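Local coordinates for protein thymine dioxygenase (Neurospora crassa, PDB 5C3Q) that binds thymine and 2-oxoglutarate at a metal centre and probably hydroxylates the methyl group of thymine as a dioxygenase, at residues N296-E304 against R316-L327; W83-G91 against E124-N135. One frame throughout, in Å; residues are numbered along the deposited sequence.

Contact 1. Residues N296-E304 against R316-L327; sequences NPNHKSYIE and RKYEGINSGKYL
The carboxamide of Asn322 faces the carbonyl of His299 and is used at both ends. Its ND2 donates to His299 O over 3.0 Å, along a bent path of 134°; ND2 lies in the carbonyl plane of His299, while His299 O sits tilted out of the amide plane of Asn322. Its OD1 accepts from Lys325 N at 2.8 Å. CG lies trans to the backbone N (chi1 172°), which swings the amide back to this carbonyl. His299 O also takes Gly324 N at 3.0 Å, on a lone pair, and is thus held by two donors. With OD1 on Lys325 N, Asn322 is the N-cap of helix 323-332, placed where the short antiparallel ribbon 302-303/321-322 ends. The ribbon is zipped by Ile303 N to Ile321 O at 2.7 Å and continued by a straight bond from Ser323 N to Ser301 O, 2.8 Å. On the Asn322 face of the ribbon, Tyr302 extends back along the partner strand until its OH stands 3.5 Å from CA of Gly320. On the other face Ile303 lies beside Ile321 and rests on Trp263 of helix 258-263. One turn into the helix, Leu327 CD1 presses on Asn296 CG at 3.4 Å, while the edge of the His299 ring meets the same methyl, CE1 to CD1 3.8 Å. Asn296 ND2 is meanwhile bound to Asp188 O, and Leu327 also touches Tyr219 of the thymine pocket.

Contact 2. Residues W83-G91 against E124-N135; sequences WTTPEANRG and EIGREDEPGHPN. With EDO (1,2-ethanediol), chain I.
Glu130 OE1 is gripped by two nitrogens of Arg90: NH2 at 2.7 Å, on the anti lone pair of OE1, and NH1 at 3.1 Å in a weak bond. Both bonds go to the one oxygen, and with the planes 60° apart the salt bridge is not the flat bidentate pair. The buried arginine reaches it with a chain extended from CG to NE, and chi4 of 90° then turns the guanidinium across that chain. NH2 also donates to Arg127 O, which lies in the guanidinium plane, at 3.1 Å; NH1 donates to Ala88 O, tilted from that plane, at 2.8 Å; NE bonds weakly to Asn135 OD1 at 3.0 Å. With His133 O over one face and CA of Gly126 over the opposite one, the group's rotation is closely fixed. The His133 ring receives CA of Ala88 over its face as a CH-pi contact, 4.2 Å from the centroid. Beyond Arg90 the segments join as strands, Gly91 N meeting Glu124 O at 2.8 Å. Glu124 sends its carboxylate to Arg192, a 2-oxoglutarate-binding residue, and shares a water with Asn89 OD1; its OE2 takes the hydroxyl O1 of a 1,2-ethanediol, probably from the crystallisation liquor, whose C1 lies over one face of the Trp83 ring. Asn89 OD1 accepts Trp83 NE1 in the indole plane at 3.1 Å, which steadies the amide whose ND2 bonds to thymine O2. Thus the loop leading into edge strand 91-93, paired with 121-125 at the border of the main sheet of a double-stranded beta-helix dioxygenase, brings Asn89 to the thymine pocket.

Both contacts are partly buried, with centres about 20 Å apart, and they meet where His299 CD2 lies 3.4 Å from Glu130 OE2. Contact 1 joins a small surface ribbon to the start of helix 323-332, relying on main-chain bonds and a neutral amide cap. Contact 2 lies at one edge of the large sheet and gathers buried charged side chains instead. The same helix links them: Leu327 belongs to contact 1, while Pro86 and Asn89 of contact 2 pack on Leu331 further along. Asp188 serves both, accepting His299 N and pairing with Arg127. Contact 2 bonds thymine directly; contact 1 only borders its pocket.

Contact 1. Residues N296-E304 against R316-L327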
loop_
_atom_site.group_PDB
_atom_site.type_symbol
_atom_site.label_atom_id
_atom_site.label_comp_id
_atom_site.label_asym_id
_atom_site.label_seq_id
_atom_site.Cartn_x
_atom_site.Cartn_y
_atom_site.Cartn_z
ATOM N N ASN A 296 -2.984 7.191 -5.867
ATOM C CA ASN A 296 -4.168 8.013 -5.672
ATOM C C ASN A 296 -4.641 8.610 -6.988
ATOM O O ASN A 296 -3.838 8.828 -7.894
ATOM C CB ASN A 296 -3.850 9.161 -4.709
ATOM C CG ASN A 296 -3.473 8.672 -3.317
ATOM O OD1 ASN A 296 -4.231 7.944 -2.681
ATOM N ND2 ASN A 296 -2.309 9.084 -2.835
ATOM N N PRO A 297 -5.948 8.898 -7.096
ATOM C CA PRO A 297 -6.364 9.769 -8.186
ATOM C C PRO A 297 -5.690 11.128 -8.028
ATOM O O PRO A 297 -5.211 11.449 -6.936
ATOM C CB PRO A 297 -7.879 9.906 -7.986
ATOM C CG PRO A 297 -8.270 8.827 -7.039
ATOM C CD PRO A 297 -7.064 8.545 -6.204
ATOM N N ASN A 298 -5.635 11.903 -9.107
ATOM C CA ASN A 298 -5.139 13.272 -9.034
ATOM C C ASN A 298 -5.886 13.983 -7.914
ATOM O O ASN A 298 -7.096 13.808 -7.782
ATOM C CB ASN A 298 -5.365 14.005 -10.360
ATOM C CG ASN A 298 -4.734 13.291 -11.547
ATOM O OD1 ASN A 298 -3.799 12.509 -11.390
ATOM N ND2 ASN A 298 -5.246 13.562 -12.740
ATOM N N HIS A 299 -5.178 14.763 -7.097
ATOM C CA HIS A 299 -5.818 15.441 -5.963
ATOM C C HIS A 299 -6.983 16.325 -6.413
ATOM O O HIS A 299 -7.950 16.498 -5.674
ATOM C CB HIS A 299 -4.806 16.271 -5.156
ATOM C CG HIS A 299 -3.792 15.450 -4.415
ATOM N ND1 HIS A 299 -4.103 14.265 -3.782
ATOM C CD2 HIS A 299 -2.474 15.663 -4.183
ATOM C CE1 HIS A 299 -3.019 13.776 -3.207
ATOM N NE2 HIS A 299 -2.017 14.605 -3.437
ATOM N N LYS A 300 -6.888 16.873 -7.624
ATOM C CA LYS A 300 -7.957 17.695 -8.199
ATOM C C LYS A 300 -9.197 16.899 -8.644
ATOM O O LYS A 300 -10.240 17.494 -8.915
ATOM C CB LYS A 300 -7.420 18.502 -9.390
ATOM C CG LYS A 300 -7.104 17.667 -10.628
ATOM C CD LYS A 300 -6.313 18.452 -11.667
ATOM C CE LYS A 300 -5.960 17.573 -12.855
ATOM N NZ LYS A 300 -5.199 18.313 -13.897
ATOM N N SER A 301 -9.085 15.573 -8.722
ATOM C CA SER A 301 -10.153 14.728 -9.272
ATOM C C SER A 301 -11.429 14.725 -8.447
ATOM O O SER A 301 -11.390 14.672 -7.222
ATOM C CB SER A 301 -9.678 13.278 -9.409
ATOM O OG SER A 301 -8.706 13.165 -10.425
ATOM N N TYR A 302 -12.562 14.762 -9.147
ATOM C CA TYR A 302 -13.869 14.603 -8.535
ATOM C C TYR A 302 -14.296 13.147 -8.692
ATOM O O TYR A 302 -14.425 12.655 -9.809
ATOM C CB TYR A 302 -14.877 15.533 -9.204
ATOM C CG TYR A 302 -16.190 15.647 -8.469
ATOM C CD1 TYR A 302 -16.256 16.247 -7.216
ATOM C CD2 TYR A 302 -17.370 15.174 -9.037
ATOM C CE1 TYR A 302 -17.459 16.362 -6.540
ATOM C CE2 TYR A 302 -18.581 15.288 -8.369
ATOM C CZ TYR A 302 -18.620 15.882 -7.123
ATOM O OH TYR A 302 -19.824 15.997 -6.460
ATOM N N ILE A 303 -14.505 12.465 -7.570
ATOM C CA ILE A 303 -14.762 11.024 -7.564
ATOM C C ILE A 303 -16.258 10.723 -7.473
ATOM O O ILE A 303 -16.884 10.966 -6.447
ATOM C CB ILE A 303 -14.013 10.340 -6.395
ATOM C CG1 ILE A 303 -12.501 10.593 -6.499
ATOM C CG2 ILE A 303 -14.302 8.843 -6.339
ATOM C CD1 ILE A 303 -11.847 10.095 -7.774
ATOM N N GLU A 304 -16.817 10.194 -8.558
ATOM C CA GLU A 304 -18.209 9.732 -8.585
ATOM C C GLU A 304 -18.315 8.430 -9.380
ATOM O O GLU A 304 -17.432 8.106 -10.164
ATOM C CB GLU A 304 -19.133 10.809 -9.158
ATOM C CG GLU A 304 -18.732 11.333 -10.529
ATOM C CD GLU A 304 -19.478 12.598 -10.925
ATOM O OE1 GLU A 304 -18.965 13.333 -11.798
ATOM O OE2 GLU A 304 -20.568 12.866 -10.368
ATOM N N ARG A 316 -26.532 4.117 -6.871
ATOM C CA ARG A 316 -25.342 4.864 -6.441
ATOM C C ARG A 316 -25.345 5.078 -4.935
ATOM O O ARG A 316 -26.239 5.742 -4.402
ATOM C CB ARG A 316 -25.274 6.234 -7.110
ATOM C CG ARG A 316 -24.948 6.210 -8.589
ATOM C CD ARG A 316 -24.466 7.589 -9.013
ATOM N NE ARG A 316 -24.398 7.742 -10.462
ATOM C CZ ARG A 316 -23.896 8.810 -11.080
ATOM N NH1 ARG A 316 -23.407 9.834 -10.384
ATOM N NH2 ARG A 316 -23.878 8.856 -12.407
ATOM N N LYS A 317 -24.328 4.551 -4.263
ATOM C CA LYS A 317 -24.281 4.570 -2.806
ATOM C C LYS A 317 -23.697 5.857 -2.218
ATOM O O LYS A 317 -23.956 6.168 -1.055
ATOM C CB LYS A 317 -23.487 3.362 -2.296
ATOM C CG LYS A 317 -24.130 2.026 -2.649
ATOM C CD LYS A 317 -23.222 0.846 -2.346
ATOM C CE LYS A 317 -23.041 0.627 -0.855
ATOM N NZ LYS A 317 -22.556 -0.754 -0.564
ATOM N N TYR A 318 -22.922 6.601 -3.013
ATOM C CA TYR A 318 -22.103 7.693 -2.480
ATOM C C TYR A 318 -22.235 9.005 -3.250
ATOM O O TYR A 318 -22.322 9.011 -4.479
ATOM C CB TYR A 318 -20.632 7.272 -2.463
ATOM C CG TYR A 318 -20.400 5.982 -1.717
ATOM C CD1 TYR A 318 -20.555 5.925 -0.338
ATOM C CD2 TYR A 318 -20.059 4.812 -2.389
ATOM C CE1 TYR A 318 -20.361 4.742 0.356
ATOM C CE2 TYR A 318 -19.861 3.624 -1.704
ATOM C CZ TYR A 318 -20.010 3.595 -0.330
ATOM O OH TYR A 318 -19.820 2.420 0.366
ATOM N N GLU A 319 -22.235 10.110 -2.506
ATOM C CA GLU A 319 -22.122 11.445 -3.089
ATOM C C GLU A 319 -20.728 11.617 -3.670
ATOM O O GLU A 319 -19.775 10.991 -3.206
ATOM C CB GLU A 319 -22.352 12.532 -2.031
ATOM C CG GLU A 319 -23.774 12.605 -1.503
ATOM C CD GLU A 319 -24.008 13.793 -0.583
ATOM O OE1 GLU A 319 -23.534 14.905 -0.903
ATOM O OE2 GLU A 319 -24.680 13.614 0.457
ATOM N N GLY A 320 -20.610 12.471 -4.681
ATOM C CA GLY A 320 -19.304 12.802 -5.243
ATOM C C GLY A 320 -18.420 13.493 -4.215
ATOM O O GLY A 320 -18.912 14.215 -3.356
ATOM N N ILE A 321 -17.115 13.246 -4.284
ATOM C CA ILE A 321 -16.153 13.920 -3.412
ATOM C C ILE A 321 -14.877 14.257 -4.163
ATOM O O ILE A 321 -14.510 13.580 -5.126
ATOM C CB ILE A 321 -15.754 13.061 -2.191
ATOM C CG1 ILE A 321 -15.468 11.619 -2.616
ATOM C CG2 ILE A 321 -16.838 13.103 -1.122
ATOM C CD1 ILE A 321 -14.582 10.874 -1.650
ATOM N N ASN A 322 -14.206 15.306 -3.704
ATOM C CA ASN A 322 -12.879 15.639 -4.190
ATOM C C ASN A 322 -11.864 14.666 -3.602
ATOM O O ASN A 322 -11.826 14.463 -2.391
ATOM C CB ASN A 322 -12.496 17.064 -3.795
ATOM C CG ASN A 322 -11.052 17.376 -4.115
ATOM O OD1 ASN A 322 -10.215 17.453 -3.220
ATOM N ND2 ASN A 322 -10.746 17.514 -5.396
ATOM N N SER A 323 -11.034 14.091 -4.463
ATOM C CA SER A 323 -10.044 13.096 -4.057
ATOM C C SER A 323 -9.066 13.639 -3.008
ATOM O O SER A 323 -8.892 13.044 -1.943
ATOM C CB SER A 323 -9.267 12.605 -5.284
ATOM O OG SER A 323 -8.420 11.526 -4.946
ATOM N N GLY A 324 -8.435 14.767 -3.317
ATOM C CA GLY A 324 -7.449 15.384 -2.424
ATOM C C GLY A 324 -7.991 15.634 -1.029
ATOM O O GLY A 324 -7.364 15.272 -0.034
ATOM N N LYS A 325 -9.175 16.234 -0.972
ATOM C CA LYS A 325 -9.858 16.529 0.285
ATOM C C LYS A 325 -10.134 15.268 1.114
ATOM O O LYS A 325 -9.918 15.253 2.329
ATOM C CB LYS A 325 -11.169 17.257 -0.017
ATOM C CG LYS A 325 -11.958 17.692 1.200
ATOM C CD LYS A 325 -13.151 18.539 0.789
ATOM C CE LYS A 325 -13.860 19.122 2.001
ATOM N NZ LYS A 325 -14.561 18.074 2.796
ATOM N N TYR A 326 -10.614 14.216 0.454
ATOM C CA TYR A 326 -10.866 12.944 1.133
ATOM C C TYR A 326 -9.594 12.407 1.789
ATOM O O TYR A 326 -9.605 12.024 2.955
ATOM C CB TYR A 326 -11.422 11.908 0.157
ATOM C CG TYR A 326 -11.667 10.561 0.793
ATOM C CD1 TYR A 326 -12.832 10.314 1.509
ATOM C CD2 TYR A 326 -10.724 9.535 0.695
ATOM C CE1 TYR A 326 -13.062 9.086 2.100
ATOM C CE2 TYR A 326 -10.945 8.303 1.288
ATOM C CZ TYR A 326 -12.116 8.086 1.990
ATOM O OH TYR A 326 -12.356 6.867 2.588
ATOM N N LEU A 327 -8.498 12.389 1.036
ATOM C CA LEU A 327 -7.238 11.838 1.540
ATOM C C LEU A 327 -6.720 12.573 2.768
ATOM O O LEU A 327 -6.313 11.935 3.739
ATOM C CB LEU A 327 -6.156 11.851 0.461
ATOM C CG LEU A 327 -6.242 10.768 -0.612
ATOM C CD1 LEU A 327 -5.200 11.053 -1.677
ATOM C CD2 LEU A 327 -6.038 9.376 -0.028
HETATM O O HOH W 1 -6.025 12.255 -4.482
HETATM O O HOH W 2 -13.015 17.758 -7.402
HETATM O O HOH W 3 -18.083 9.061 -4.563
#

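Contact 2. Residues W83-G91 against E124-N135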
loop_
_atom_site.group_PDB
_atom_site.type_symbol
_atom_site.label_atom_id
_atom_site.label_comp_id
_atom_site.label_asym_id
_atom_site.label_seq_id
_atom_site.Cartn_x
_atom_site.Cartn_y
_atom_site.Cartn_z
ATOM N N TRP A 83 8.338 13.453 9.285
ATOM C CA TRP A 83 6.980 13.690 8.811
ATOM C C TRP A 83 6.436 14.899 9.552
ATOM O O TRP A 83 6.585 14.997 10.769
ATOM C CB TRP A 83 6.124 12.455 9.117
ATOM C CG TRP A 83 4.838 12.312 8.354
ATOM C CD1 TRP A 83 4.664 11.670 7.160
ATOM C CD2 TRP A 83 3.536 12.753 8.762
ATOM N NE1 TRP A 83 3.344 11.703 6.791
ATOM C CE2 TRP A 83 2.628 12.361 7.756
ATOM C CE3 TRP A 83 3.051 13.447 9.878
ATOM C CZ2 TRP A 83 1.262 12.644 7.826
ATOM C CZ3 TRP A 83 1.695 13.732 9.948
ATOM C CH2 TRP A 83 0.814 13.327 8.928
ATOM N N THR A 84 5.819 15.826 8.823
ATOM C CA THR A 84 5.345 17.071 9.421
ATOM C C THR A 84 3.828 17.105 9.527
ATOM O O THR A 84 3.281 16.962 10.616
ATOM C CB THR A 84 5.833 18.294 8.627
ATOM O OG1 THR A 84 5.485 18.140 7.245
ATOM C CG2 THR A 84 7.349 18.444 8.761
ATOM N N THR A 85 3.158 17.285 8.393
ATOM C CA THR A 85 1.722 17.487 8.371
ATOM C C THR A 85 1.041 16.451 7.488
ATOM O O THR A 85 1.676 15.883 6.602
ATOM C CB THR A 85 1.366 18.878 7.819
ATOM O OG1 THR A 85 1.721 18.951 6.432
ATOM C CG2 THR A 85 2.077 19.971 8.596
ATOM N N PRO A 86 -0.258 16.204 7.725
ATOM C CA PRO A 86 -1.017 15.318 6.841
ATOM C C PRO A 86 -1.134 15.827 5.400
ATOM O O PRO A 86 -1.198 15.026 4.474
ATOM C CB PRO A 86 -2.403 15.233 7.505
ATOM C CG PRO A 86 -2.443 16.308 8.535
ATOM C CD PRO A 86 -1.023 16.575 8.930
ATOM N N GLU A 87 -1.151 17.139 5.200
ATOM C CA GLU A 87 -1.318 17.658 3.839
ATOM C C GLU A 87 -0.038 17.550 3.005
ATOM O O GLU A 87 -0.109 17.515 1.780
ATOM C CB GLU A 87 -1.908 19.076 3.803
ATOM C CG GLU A 87 -1.585 19.976 4.970
ATOM C CD GLU A 87 -2.479 19.758 6.183
ATOM O OE1 GLU A 87 -3.689 20.047 6.117
ATOM O OE2 GLU A 87 -1.960 19.315 7.218
ATOM N N ALA A 88 1.115 17.477 3.671
ATOM C CA ALA A 88 2.388 17.166 3.014
ATOM C C ALA A 88 2.538 15.652 2.847
ATOM O O ALA A 88 2.865 15.161 1.760
ATOM C CB ALA A 88 3.549 17.711 3.829
ATOM N N ASN A 89 2.305 14.931 3.941
ATOM C CA ASN A 89 2.388 13.465 3.978
ATOM C C ASN A 89 3.738 12.927 3.490
ATOM O O ASN A 89 3.801 11.949 2.749
ATOM C CB ASN A 89 1.234 12.847 3.175
ATOM C CG ASN A 89 0.969 11.397 3.547
ATOM O OD1 ASN A 89 1.316 10.952 4.639
ATOM N ND2 ASN A 89 0.346 10.656 2.638
ATOM N N ARG A 90 4.814 13.584 3.907
ATOM C CA ARG A 90 6.163 13.237 3.461
ATOM C C ARG A 90 7.125 13.236 4.635
ATOM O O ARG A 90 7.025 14.081 5.530
ATOM C CB ARG A 90 6.663 14.244 2.420
ATOM C CG ARG A 90 6.002 14.156 1.049
ATOM C CD ARG A 90 6.169 15.478 0.316
ATOM N NE ARG A 90 5.842 15.422 -1.111
ATOM C CZ ARG A 90 4.640 15.644 -1.644
ATOM N NH1 ARG A 90 3.581 15.903 -0.884
ATOM N NH2 ARG A 90 4.491 15.587 -2.963
ATOM N N GLY A 91 8.069 12.300 4.616
ATOM C CA GLY A 91 9.142 12.275 5.596
ATOM C C GLY A 91 9.120 11.085 6.533
ATOM O O GLY A 91 8.334 10.143 6.364
ATOM N N GLU A 124 8.348 8.448 3.848
ATOM C CA GLU A 124 7.427 8.675 2.741
ATOM C C GLU A 124 7.886 9.772 1.777
ATOM O O GLU A 124 8.307 10.859 2.187
ATOM C CB GLU A 124 6.039 8.962 3.293
ATOM C CG GLU A 124 5.401 7.698 3.856
ATOM C CD GLU A 124 4.222 7.962 4.760
ATOM O OE1 GLU A 124 3.200 7.249 4.622
ATOM O OE2 GLU A 124 4.317 8.862 5.618
ATOM N N ILE A 125 7.791 9.448 0.492
ATOM C CA ILE A 125 8.235 10.295 -0.602
ATOM C C ILE A 125 7.044 10.547 -1.521
ATOM O O ILE A 125 6.375 9.599 -1.930
ATOM C CB ILE A 125 9.351 9.587 -1.407
ATOM C CG1 ILE A 125 10.604 9.407 -0.547
ATOM C CG2 ILE A 125 9.691 10.357 -2.673
ATOM C CD1 ILE A 125 11.459 8.225 -0.962
ATOM N N GLY A 126 6.781 11.816 -1.830
ATOM C CA GLY A 126 5.739 12.195 -2.791
ATOM C C GLY A 126 6.380 12.585 -4.106
ATOM O O GLY A 126 7.600 12.504 -4.246
ATOM N N ARG A 127 5.577 13.008 -5.078
ATOM C CA ARG A 127 6.146 13.482 -6.336
ATOM C C ARG A 127 6.933 14.769 -6.094
ATOM O O ARG A 127 6.517 15.626 -5.318
ATOM C CB ARG A 127 5.092 13.671 -7.430
ATOM C CG ARG A 127 4.059 14.747 -7.178
ATOM C CD ARG A 127 3.251 14.987 -8.441
ATOM N NE ARG A 127 2.103 15.850 -8.178
ATOM C CZ ARG A 127 2.003 17.135 -8.514
ATOM N NH1 ARG A 127 2.981 17.762 -9.156
ATOM N NH2 ARG A 127 0.893 17.798 -8.210
ATOM N N GLU A 128 8.071 14.874 -6.768
ATOM C CA GLU A 128 9.037 15.946 -6.546
ATOM C C GLU A 128 8.497 17.353 -6.749
ATOM O O GLU A 128 8.877 18.271 -6.024
ATOM C CB GLU A 128 10.237 15.759 -7.478
ATOM C CG GLU A 128 11.237 14.730 -6.995
ATOM C CD GLU A 128 12.195 15.293 -5.962
ATOM O OE1 GLU A 128 11.761 15.560 -4.819
ATOM O OE2 GLU A 128 13.392 15.453 -6.288
ATOM N N ASP A 129 7.632 17.523 -7.742
ATOM C CA ASP A 129 7.261 18.858 -8.211
ATOM C C ASP A 129 5.851 19.284 -7.800
ATOM O O ASP A 129 5.224 20.095 -8.480
ATOM C CB ASP A 129 7.433 18.943 -9.736
ATOM C CG ASP A 129 6.507 18.005 -10.493
ATOM O OD1 ASP A 129 5.962 17.053 -9.887
ATOM O OD2 ASP A 129 6.325 18.223 -11.708
ATOM N N GLU A 130 5.352 18.750 -6.687
ATOM C CA GLU A 130 4.067 19.199 -6.168
ATOM C C GLU A 130 4.250 20.562 -5.511
ATOM O O GLU A 130 5.025 20.681 -4.562
ATOM C CB GLU A 130 3.479 18.219 -5.160
ATOM C CG GLU A 130 2.101 18.657 -4.691
ATOM C CD GLU A 130 1.387 17.621 -3.857
ATOM O OE1 GLU A 130 2.029 16.654 -3.409
ATOM O OE2 GLU A 130 0.171 17.791 -3.645
ATOM N N PRO A 131 3.538 21.592 -6.010
ATOM C CA PRO A 131 3.621 22.922 -5.410
ATOM C C PRO A 131 3.379 22.907 -3.901
ATOM O O PRO A 131 2.403 22.312 -3.437
ATOM C CB PRO A 131 2.501 23.695 -6.115
ATOM C CG PRO A 131 2.344 23.021 -7.431
ATOM C CD PRO A 131 2.613 21.568 -7.161
ATOM N N GLY A 132 4.287 23.528 -3.154
ATOM C CA GLY A 132 4.112 23.734 -1.719
ATOM C C GLY A 132 4.455 22.564 -0.812
ATOM O O GLY A 132 4.395 22.705 0.404
ATOM N N HIS A 133 4.813 21.412 -1.385
ATOM C CA HIS A 133 5.086 20.208 -0.593
ATOM C C HIS A 133 6.381 19.515 -1.015
ATOM O O HIS A 133 6.340 18.420 -1.582
ATOM C CB HIS A 133 3.938 19.203 -0.724
ATOM C CG HIS A 133 2.607 19.727 -0.292
ATOM N ND1 HIS A 133 2.407 20.355 0.918
ATOM C CD2 HIS A 133 1.397 19.678 -0.896
ATOM C CE1 HIS A 133 1.133 20.687 1.032
ATOM N NE2 HIS A 133 0.498 20.287 -0.054
ATOM N N PRO A 134 7.536 20.128 -0.720
ATOM C CA PRO A 134 8.812 19.509 -1.092
ATOM C C PRO A 134 9.145 18.266 -0.260
ATOM O O PRO A 134 8.807 18.209 0.918
ATOM C CB PRO A 134 9.831 20.618 -0.815
ATOM C CG PRO A 134 9.197 21.458 0.241
ATOM C CD PRO A 134 7.724 21.423 -0.036
ATOM N N ASN A 135 9.807 17.290 -0.877
ATOM C CA ASN A 135 10.262 16.092 -0.169
ATOM C C ASN A 135 11.448 16.415 0.738
ATOM O O ASN A 135 12.403 17.050 0.290
ATOM C CB ASN A 135 10.673 14.999 -1.163
ATOM C CG ASN A 135 9.486 14.350 -1.848
ATOM O OD1 ASN A 135 8.477 14.055 -1.211
ATOM N ND2 ASN A 135 9.604 14.120 -3.151
HETATM C C1 EDO I . 3.108 8.847 8.495
HETATM O O1 EDO I . 2.969 7.643 7.736
HETATM C C2 EDO I . 2.810 8.584 9.964
HETATM O O2 EDO I . 1.414 8.730 10.239
HETATM O O HOH W 4 0.917 8.350 5.202
HETATM O O HOH W 5 6.447 8.205 7.290
#